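Local coordinates for protein alpha-fucosidase GH29 (Fusarium graminearum, PDB 4PSR) that hydrolyses alpha-L-fucosides as a family GH29 glycosidase, probably releasing the alpha-1,6-linked fucose from the core N-acetylglucosamine of glycoproteins, at residues Glu46-Pro55 / Tyr174-Pro184. Numbering follows the deposited sequence.
With FUL (beta-L-fucopyranose), chain M.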
ATOM      1  N   GLU A  46      18.990  -0.089  -2.897  1.00 11.52           N
ATOM      2  CA  GLU A  46      19.059   0.542  -1.594  1.00 12.18           C
ATOM      3  C   GLU A  46      19.655  -0.351  -0.505  1.00 10.57           C
ATOM      4  O   GLU A  46      19.942   0.142   0.577  1.00 11.64           O
ATOM      5  CB  GLU A  46      17.667   1.049  -1.174  1.00 13.08           C
ATOM      6  CG  GLU A  46      16.658  -0.027  -0.763  1.00 13.35           C
ATOM      7  CD  GLU A  46      16.143  -0.938  -1.864  1.00 11.88           C
ATOM      8  OE1 GLU A  46      16.238  -0.612  -3.063  1.00 13.13           O
ATOM      9  OE2 GLU A  46      15.619  -2.022  -1.496  1.00 15.69           O
ATOM     10  N   TRP A  47      19.831  -1.659  -0.781  1.00 10.28           N
ATOM     11  CA  TRP A  47      20.560  -2.543   0.143  1.00 10.66           C
ATOM     12  C   TRP A  47      22.080  -2.464  -0.035  1.00 12.48           C
ATOM     13  O   TRP A  47      22.799  -3.178   0.648  1.00 11.82           O
ATOM     14  CB  TRP A  47      20.066  -4.000   0.065  1.00 11.82           C
ATOM     15  CG  TRP A  47      18.783  -4.248   0.820  1.00 12.63           C
ATOM     16  CD1 TRP A  47      17.742  -3.372   1.031  1.00 14.19           C
ATOM     17  CD2 TRP A  47      18.417  -5.465   1.502  1.00 12.53           C
ATOM     18  NE1 TRP A  47      16.764  -3.974   1.802  1.00 12.75           N
ATOM     19  CE2 TRP A  47      17.159  -5.257   2.105  1.00 12.75           C
ATOM     20  CE3 TRP A  47      19.033  -6.713   1.645  1.00 14.07           C
ATOM     21  CZ2 TRP A  47      16.517  -6.251   2.863  1.00 13.05           C
ATOM     22  CZ3 TRP A  47      18.394  -7.700   2.399  1.00 15.98           C
ATOM     23  CH2 TRP A  47      17.158  -7.461   2.998  1.00 14.12           C
ATOM     24  N   TYR A  48      22.569  -1.595  -0.905  1.00 11.31           N
ATOM     25  CA  TYR A  48      24.031  -1.444  -1.084  1.00 10.43           C
ATOM     26  C   TYR A  48      24.799  -1.305   0.229  1.00 13.18           C
ATOM     27  O   TYR A  48      25.852  -1.917   0.365  1.00 12.19           O
ATOM     28  CB  TYR A  48      24.351  -0.271  -1.990  1.00 12.05           C
ATOM     29  CG  TYR A  48      25.816  -0.178  -2.372  1.00 11.05           C
ATOM     30  CD1 TYR A  48      26.284  -0.782  -3.524  1.00 14.17           C
ATOM     31  CD2 TYR A  48      26.709   0.553  -1.607  1.00 12.75           C
ATOM     32  CE1 TYR A  48      27.622  -0.702  -3.890  1.00 14.46           C
ATOM     33  CE2 TYR A  48      28.037   0.630  -1.954  1.00 11.71           C
ATOM     34  CZ  TYR A  48      28.481   0.028  -3.115  1.00 12.91           C
ATOM     35  OH  TYR A  48      29.807   0.127  -3.492  1.00 13.99           O
ATOM     36  N   PRO A  49      24.299  -0.531   1.210  1.00 10.97           N
ATOM     37  CA  PRO A  49      25.069  -0.411   2.458  1.00 11.57           C
ATOM     38  C   PRO A  49      25.323  -1.746   3.150  1.00 12.09           C
ATOM     39  O   PRO A  49      26.349  -1.883   3.846  1.00 12.66           O
ATOM     40  CB  PRO A  49      24.191   0.499   3.335  1.00 11.95           C
ATOM     41  CG  PRO A  49      23.301   1.243   2.370  1.00 11.20           C
ATOM     42  CD  PRO A  49      23.079   0.313   1.217  1.00 10.46           C
ATOM     43  N   ARG A  50      24.372  -2.676   3.043  1.00 12.54           N
ATOM     44  CA  ARG A  50      24.532  -4.031   3.593  1.00 12.68           C
ATOM     45  C   ARG A  50      25.432  -4.876   2.691  1.00 12.76           C
ATOM     46  O   ARG A  50      26.392  -5.523   3.167  1.00 12.97           O
ATOM     47  CB  ARG A  50      23.156  -4.680   3.691  1.00 12.37           C
ATOM     48  CG  ARG A  50      23.131  -6.231   3.635  1.00 11.50           C
ATOM     49  CD  ARG A  50      21.710  -6.720   3.865  1.00 15.58           C
ATOM     50  NE  ARG A  50      21.554  -8.182   3.788  1.00 14.32           N
ATOM     51  CZ  ARG A  50      21.831  -8.988   4.800  1.00 15.10           C
ATOM     52  NH1 ARG A  50      22.333  -8.520   5.922  1.00 14.60           N
ATOM     53  NH2 ARG A  50      21.607 -10.288   4.675  1.00 19.93           N
ATOM     54  N   ASN A  51      25.138  -4.895   1.400  1.00 12.68           N
ATOM     55  CA  ASN A  51      25.804  -5.843   0.504  1.00 12.21           C
ATOM     56  C   ASN A  51      27.235  -5.453   0.132  1.00 15.25           C
ATOM     57  O   ASN A  51      27.996  -6.319  -0.286  1.00 14.03           O
ATOM     58  CB  ASN A  51      24.965  -6.089  -0.757  1.00 12.55           C
ATOM     59  CG  ASN A  51      23.620  -6.705  -0.459  1.00 13.56           C
ATOM     60  OD1 ASN A  51      22.581  -6.084  -0.689  1.00 15.07           O
ATOM     61  ND2 ASN A  51      23.616  -7.943   0.042  1.00 15.68           N
ATOM     62  N   MET A  52      27.621  -4.189   0.270  1.00 12.98           N
ATOM     63  CA  MET A  52      28.988  -3.777  -0.007  1.00 11.73           C
ATOM     64  C   MET A  52      29.982  -4.547   0.884  1.00 13.96           C
ATOM     65  O   MET A  52      31.166  -4.652   0.540  1.00 13.92           O
ATOM     66  CB  MET A  52      29.165  -2.256   0.178  1.00 12.85           C
ATOM     67  CG  MET A  52      28.859  -1.747   1.587  1.00 12.31           C
ATOM     68  SD  MET A  52      29.338  -0.021   1.857  1.00 13.65           S
ATOM     69  CE  MET A  52      31.081  -0.210   2.268  1.00 15.61           C
ATOM     70  N   TYR A  53      29.515  -5.032   2.024  1.00 13.07           N
ATOM     71  CA  TYR A  53      30.352  -5.787   2.959  1.00 14.14           C
ATOM     72  C   TYR A  53      30.240  -7.306   2.782  1.00 16.93           C
ATOM     73  O   TYR A  53      31.004  -8.047   3.389  1.00 16.17           O
ATOM     74  CB  TYR A  53      29.945  -5.480   4.381  1.00 14.53           C
ATOM     75  CG  TYR A  53      30.116  -4.066   4.876  1.00 14.52           C
ATOM     76  CD1 TYR A  53      31.345  -3.594   5.296  1.00 14.33           C
ATOM     77  CD2 TYR A  53      29.010  -3.220   5.009  1.00 13.81           C
ATOM     78  CE1 TYR A  53      31.493  -2.315   5.816  1.00 14.72           C
ATOM     79  CE2 TYR A  53      29.143  -1.952   5.544  1.00 14.57           C
ATOM     80  CZ  TYR A  53      30.383  -1.501   5.939  1.00 12.64           C
ATOM     81  OH  TYR A  53      30.519  -0.228   6.493  1.00 13.95           O
ATOM     82  N   GLU A  54      29.270  -7.767   2.015  1.00 13.56           N
ATOM     83  CA  GLU A  54      28.960  -9.200   1.955  1.00 15.25           C
ATOM     84  C   GLU A  54      30.117  -9.956   1.291  1.00 15.88           C
ATOM     85  O   GLU A  54      30.586  -9.556   0.251  1.00 18.20           O
ATOM     86  CB  GLU A  54      27.675  -9.428   1.162  1.00 15.76           C
ATOM     87  CG  GLU A  54      27.195 -10.874   1.136  1.00 15.81           C
ATOM     88  CD  GLU A  54      25.978 -11.052   0.271  1.00 20.57           C
ATOM     89  OE1 GLU A  54      25.516 -10.053  -0.323  1.00 19.86           O
ATOM     90  OE2 GLU A  54      25.470 -12.191   0.194  1.00 26.47           O
ATOM     91  N   PRO A  55      30.561 -11.070   1.898  1.00 15.36           N
ATOM     92  CA  PRO A  55      31.636 -11.833   1.252  1.00 16.09           C
ATOM     93  C   PRO A  55      31.275 -12.283  -0.149  1.00 16.77           C
ATOM     94  O   PRO A  55      30.171 -12.771  -0.370  1.00 20.01           O
ATOM     95  CB  PRO A  55      31.819 -13.040   2.194  1.00 16.99           C
ATOM     96  CG  PRO A  55      31.432 -12.531   3.512  1.00 20.19           C
ATOM     97  CD  PRO A  55      30.305 -11.526   3.271  1.00 15.97           C
ATOM     98  N   TYR A 174      15.447  -3.261  11.181  1.00 10.91           N
ATOM     99  CA  TYR A 174      16.379  -4.251  10.631  1.00 10.71           C
ATOM    100  C   TYR A 174      17.829  -3.785  10.759  1.00 11.06           C
ATOM    101  O   TYR A 174      18.777  -4.588  10.747  1.00 12.60           O
ATOM    102  CB  TYR A 174      16.006  -4.604   9.187  1.00 12.13           C
ATOM    103  CG  TYR A 174      16.822  -5.684   8.536  1.00 10.25           C
ATOM    104  CD1 TYR A 174      17.173  -6.848   9.223  1.00 12.45           C
ATOM    105  CD2 TYR A 174      17.174  -5.589   7.204  1.00 13.11           C
ATOM    106  CE1 TYR A 174      17.902  -7.830   8.606  1.00 12.06           C
ATOM    107  CE2 TYR A 174      17.913  -6.581   6.574  1.00 12.72           C
ATOM    108  CZ  TYR A 174      18.256  -7.712   7.275  1.00 12.43           C
ATOM    109  OH  TYR A 174      18.996  -8.674   6.602  1.00 14.86           O
ATOM    110  N   ASN A 175      18.011  -2.479  10.968  1.00 12.35           N
ATOM    111  CA  ASN A 175      19.333  -1.917  11.202  1.00 10.47           C
ATOM    112  C   ASN A 175      20.183  -2.694  12.221  1.00 11.59           C
ATOM    113  O   ASN A 175      21.385  -2.875  11.987  1.00 11.75           O
ATOM    114  CB  ASN A 175      19.183  -0.445  11.646  1.00 11.88           C
ATOM    115  CG  ASN A 175      20.480   0.164  12.096  1.00 12.36           C
ATOM    116  OD1 ASN A 175      20.732   0.261  13.303  1.00 16.08           O
ATOM    117  ND2 ASN A 175      21.334   0.544  11.151  1.00 11.03           N
ATOM    118  N   TYR A 176      19.564  -3.121  13.311  1.00 13.08           N
ATOM    119  CA  TYR A 176      20.273  -3.835  14.368  1.00 13.64           C
ATOM    120  C   TYR A 176      19.850  -5.279  14.468  1.00 12.89           C
ATOM    121  O   TYR A 176      20.204  -5.952  15.458  1.00 14.68           O
ATOM    122  CB  TYR A 176      20.114  -3.130  15.715  1.00 13.29           C
ATOM    123  CG  TYR A 176      18.718  -3.017  16.304  1.00 12.28           C
ATOM    124  CD1 TYR A 176      17.871  -1.948  15.959  1.00 13.40           C
ATOM    125  CD2 TYR A 176      18.266  -3.919  17.287  1.00 13.37           C
ATOM    126  CE1 TYR A 176      16.642  -1.815  16.535  1.00 14.99           C
ATOM    127  CE2 TYR A 176      17.001  -3.792  17.853  1.00 15.51           C
ATOM    128  CZ  TYR A 176      16.209  -2.721  17.494  1.00 14.42           C
ATOM    129  OH  TYR A 176      14.968  -2.552  18.069  1.00 16.03           O
ATOM    130  N   ASN A 177      19.090  -5.759  13.480  1.00 12.59           N
ATOM    131  CA  ASN A 177      18.622  -7.152  13.429  1.00 10.92           C
ATOM    132  C   ASN A 177      19.206  -7.897  12.243  1.00 12.96           C
ATOM    133  O   ASN A 177      18.669  -8.917  11.843  1.00 13.41           O
ATOM    134  CB  ASN A 177      17.083  -7.238  13.447  1.00 11.57           C
ATOM    135  CG  ASN A 177      16.517  -7.121  14.829  1.00 15.22           C
ATOM    136  OD1 ASN A 177      16.617  -8.073  15.624  1.00 14.07           O
ATOM    137  ND2 ASN A 177      15.908  -6.001  15.147  1.00 13.49           N
ATOM    138  N   GLY A 178      20.306  -7.407  11.684  1.00 11.63           N
ATOM    139  CA  GLY A 178      21.059  -8.137  10.690  1.00 12.61           C
ATOM    140  C   GLY A 178      21.486  -7.363   9.464  1.00 11.38           C
ATOM    141  O   GLY A 178      22.393  -7.794   8.773  1.00 13.19           O
ATOM    142  N   PHE A 179      20.875  -6.217   9.178  1.00 12.35           N
ATOM    143  CA  PHE A 179      21.228  -5.509   7.943  1.00 11.40           C
ATOM    144  C   PHE A 179      22.727  -5.339   7.768  1.00 10.07           C
ATOM    145  O   PHE A 179      23.260  -5.574   6.692  1.00 11.12           O
ATOM    146  CB  PHE A 179      20.561  -4.131   7.940  1.00 11.33           C
ATOM    147  CG  PHE A 179      20.696  -3.361   6.636  1.00 10.25           C
ATOM    148  CD1 PHE A 179      20.001  -3.740   5.502  1.00 13.11           C
ATOM    149  CD2 PHE A 179      21.481  -2.220   6.582  1.00 11.87           C
ATOM    150  CE1 PHE A 179      20.086  -3.011   4.319  1.00 12.11           C
ATOM    151  CE2 PHE A 179      21.561  -1.483   5.402  1.00 11.97           C
ATOM    152  CZ  PHE A 179      20.872  -1.887   4.286  1.00 10.88           C
ATOM    153  N   PHE A 180      23.389  -4.901   8.837  1.00 13.30           N
ATOM    154  CA  PHE A 180      24.823  -4.637   8.781  1.00 12.90           C
ATOM    155  C   PHE A 180      25.651  -5.819   9.341  1.00 14.64           C
ATOM    156  O   PHE A 180      26.744  -5.635   9.844  1.00 14.32           O
ATOM    157  CB  PHE A 180      25.139  -3.356   9.551  1.00 12.70           C
ATOM    158  CG  PHE A 180      24.857  -2.071   8.787  1.00 11.12           C
ATOM    159  CD1 PHE A 180      25.438  -1.845   7.554  1.00 11.57           C
ATOM    160  CD2 PHE A 180      24.075  -1.055   9.367  1.00 10.05           C
ATOM    161  CE1 PHE A 180      25.237  -0.641   6.863  1.00 13.91           C
ATOM    162  CE2 PHE A 180      23.893   0.172   8.663  1.00 10.78           C
ATOM    163  CZ  PHE A 180      24.468   0.363   7.446  1.00 11.41           C
ATOM    164  N   GLN A 181      25.147  -7.035   9.195  1.00 12.91           N
ATOM    165  CA  GLN A 181      25.835  -8.202   9.793  1.00 12.94           C
ATOM    166  C   GLN A 181      27.269  -8.390   9.289  1.00 16.20           C
ATOM    167  O   GLN A 181      28.095  -8.963  10.012  1.00 15.36           O
ATOM    168  CB  GLN A 181      25.024  -9.485   9.539  1.00 14.92           C
ATOM    169  CG  GLN A 181      24.965  -9.950   8.112  1.00 13.94           C
ATOM    170  CD  GLN A 181      24.055 -11.132   7.966  1.00 15.72           C
ATOM    171  OE1 GLN A 181      22.931 -11.026   7.507  1.00 16.82           O
ATOM    172  NE2 GLN A 181      24.557 -12.303   8.360  1.00 17.26           N
ATOM    173  N   TRP A 182      27.564  -7.949   8.070  1.00 13.33           N
ATOM    174  CA  TRP A 182      28.898  -8.149   7.487  1.00 12.48           C
ATOM    175  C   TRP A 182      29.879  -6.981   7.699  1.00 13.91           C
ATOM    176  O   TRP A 182      31.037  -7.056   7.255  1.00 16.63           O
ATOM    177  CB  TRP A 182      28.804  -8.504   6.007  1.00 12.61           C
ATOM    178  CG  TRP A 182      28.009  -9.778   5.750  1.00 14.40           C
ATOM    179  CD1 TRP A 182      28.277 -11.021   6.288  1.00 17.76           C
ATOM    180  CD2 TRP A 182      26.837  -9.945   4.940  1.00 14.50           C
ATOM    181  NE1 TRP A 182      27.358 -11.940   5.849  1.00 18.01           N
ATOM    182  CE2 TRP A 182      26.464 -11.314   5.014  1.00 16.50           C
ATOM    183  CE3 TRP A 182      26.069  -9.087   4.158  1.00 14.73           C
ATOM    184  CZ2 TRP A 182      25.351 -11.837   4.336  1.00 16.74           C
ATOM    185  CZ3 TRP A 182      24.950  -9.623   3.465  1.00 16.00           C
ATOM    186  CH2 TRP A 182      24.598 -10.983   3.586  1.00 17.50           C
ATOM    187  N   ALA A 183      29.412  -5.888   8.313  1.00 14.21           N
ATOM    188  CA  ALA A 183      30.311  -4.774   8.616  1.00 15.46           C
ATOM    189  C   ALA A 183      31.307  -5.182   9.693  1.00 14.89           C
ATOM    190  O   ALA A 183      30.944  -5.924  10.598  1.00 17.59           O
ATOM    191  CB  ALA A 183      29.531  -3.538   9.073  1.00 13.26           C
ATOM    192  N   PRO A 184      32.548  -4.665   9.621  1.00 13.60           N
ATOM    193  CA  PRO A 184      33.501  -4.967  10.693  1.00 14.49           C
ATOM    194  C   PRO A 184      32.984  -4.497  12.046  1.00 17.71           C
ATOM    195  O   PRO A 184      32.305  -3.465  12.163  1.00 17.35           O
ATOM    196  CB  PRO A 184      34.731  -4.151  10.300  1.00 18.21           C
ATOM    197  CG  PRO A 184      34.605  -3.888   8.837  1.00 16.26           C
ATOM    198  CD  PRO A 184      33.128  -3.818   8.564  1.00 15.91           C
TER
HETATM  199  C1  FUL M 622      11.604  -3.888   2.139  1.00 13.49           C
HETATM  200  C2  FUL M 622      12.955  -3.220   2.304  1.00 16.14           C
HETATM  201  O2  FUL M 622      13.974  -4.145   2.716  1.00 13.61           O
HETATM  202  C3  FUL M 622      13.289  -2.625   0.961  1.00 13.34           C
HETATM  203  O3  FUL M 622      14.576  -2.051   1.023  1.00 12.57           O
HETATM  204  C4  FUL M 622      12.234  -1.594   0.650  1.00 13.81           C
HETATM  205  O4  FUL M 622      12.309  -0.538   1.603  1.00 13.00           O
HETATM  206  C5  FUL M 622      10.862  -2.255   0.673  1.00 14.89           C
HETATM  207  C6  FUL M 622       9.730  -1.275   0.448  1.00 15.82           C
HETATM  208  O5  FUL M 622      10.602  -2.927   1.903  1.00 13.26           O
HETATM  209  O1  FUL M 622      11.280  -4.537   3.342  1.00 15.10           O
HETATM  210  O   HOH W   1      26.086  -6.143   6.122  1.00 14.03           O
HETATM  211  O   HOH W   2      32.402  -9.548   5.753  1.00 37.35           O
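The short helix 48-51 and the type I turn N51-E54 run along segment 174-184, with R50 facing F180 (CA to CA 5.2 Å) and Y53 facing W182. In this TIM barrel the two segments belong to the loops after strands 29-33 and 165-170, so the contact joins two loops beside the fucose site. R50 is its centre. CB of R50 lies over the middle of the F179 ring; beyond it the chain, with CG anti to the backbone N (chi1 154°) and extended from there to NE, carries the guanidinium between W182 and Y174: CZ3 of W182 sits over one face, the Y174 hydroxyl over the opposite one. In the guanidinium plane, NH1 and NH2 both donate to OE1 of Q181 (3.0 Å from NH1), and NH1 also reaches O of F179 at 3.2 Å, from above that carbonyl's plane. These bonds fix the rotation of the flat group. A water links the two backbones, donating to O of R50 and O of F179 and accepting from N of W182.

Toward the outer end, E54 and P55 cover one face of the W182 indole, with CG of E54 3.5 Å from the centroid of its six-membered ring; OE1 of E54 accepts a hydrogen bond from ND2 of N51, which meets it from above the carboxylate plane. Y53 turns a ring face to CA of A183, while its hydroxyl is hydrogen-bonded to N of Y75. At the sugar end W47, F179 and Y174 form an aromatic cluster, in which Y174 meets the indole obliquely and F179 points its edge at the W47 face in a T-shaped pair (planes at 86°). F179 therefore packs against the face of an indole that binds fucose directly: NE1 of W47 donates to O2 of the fucose at 2.9 Å and more weakly to its O3, and that O3 hydroxyl donates to OE2 of E46 at 2.7 Å.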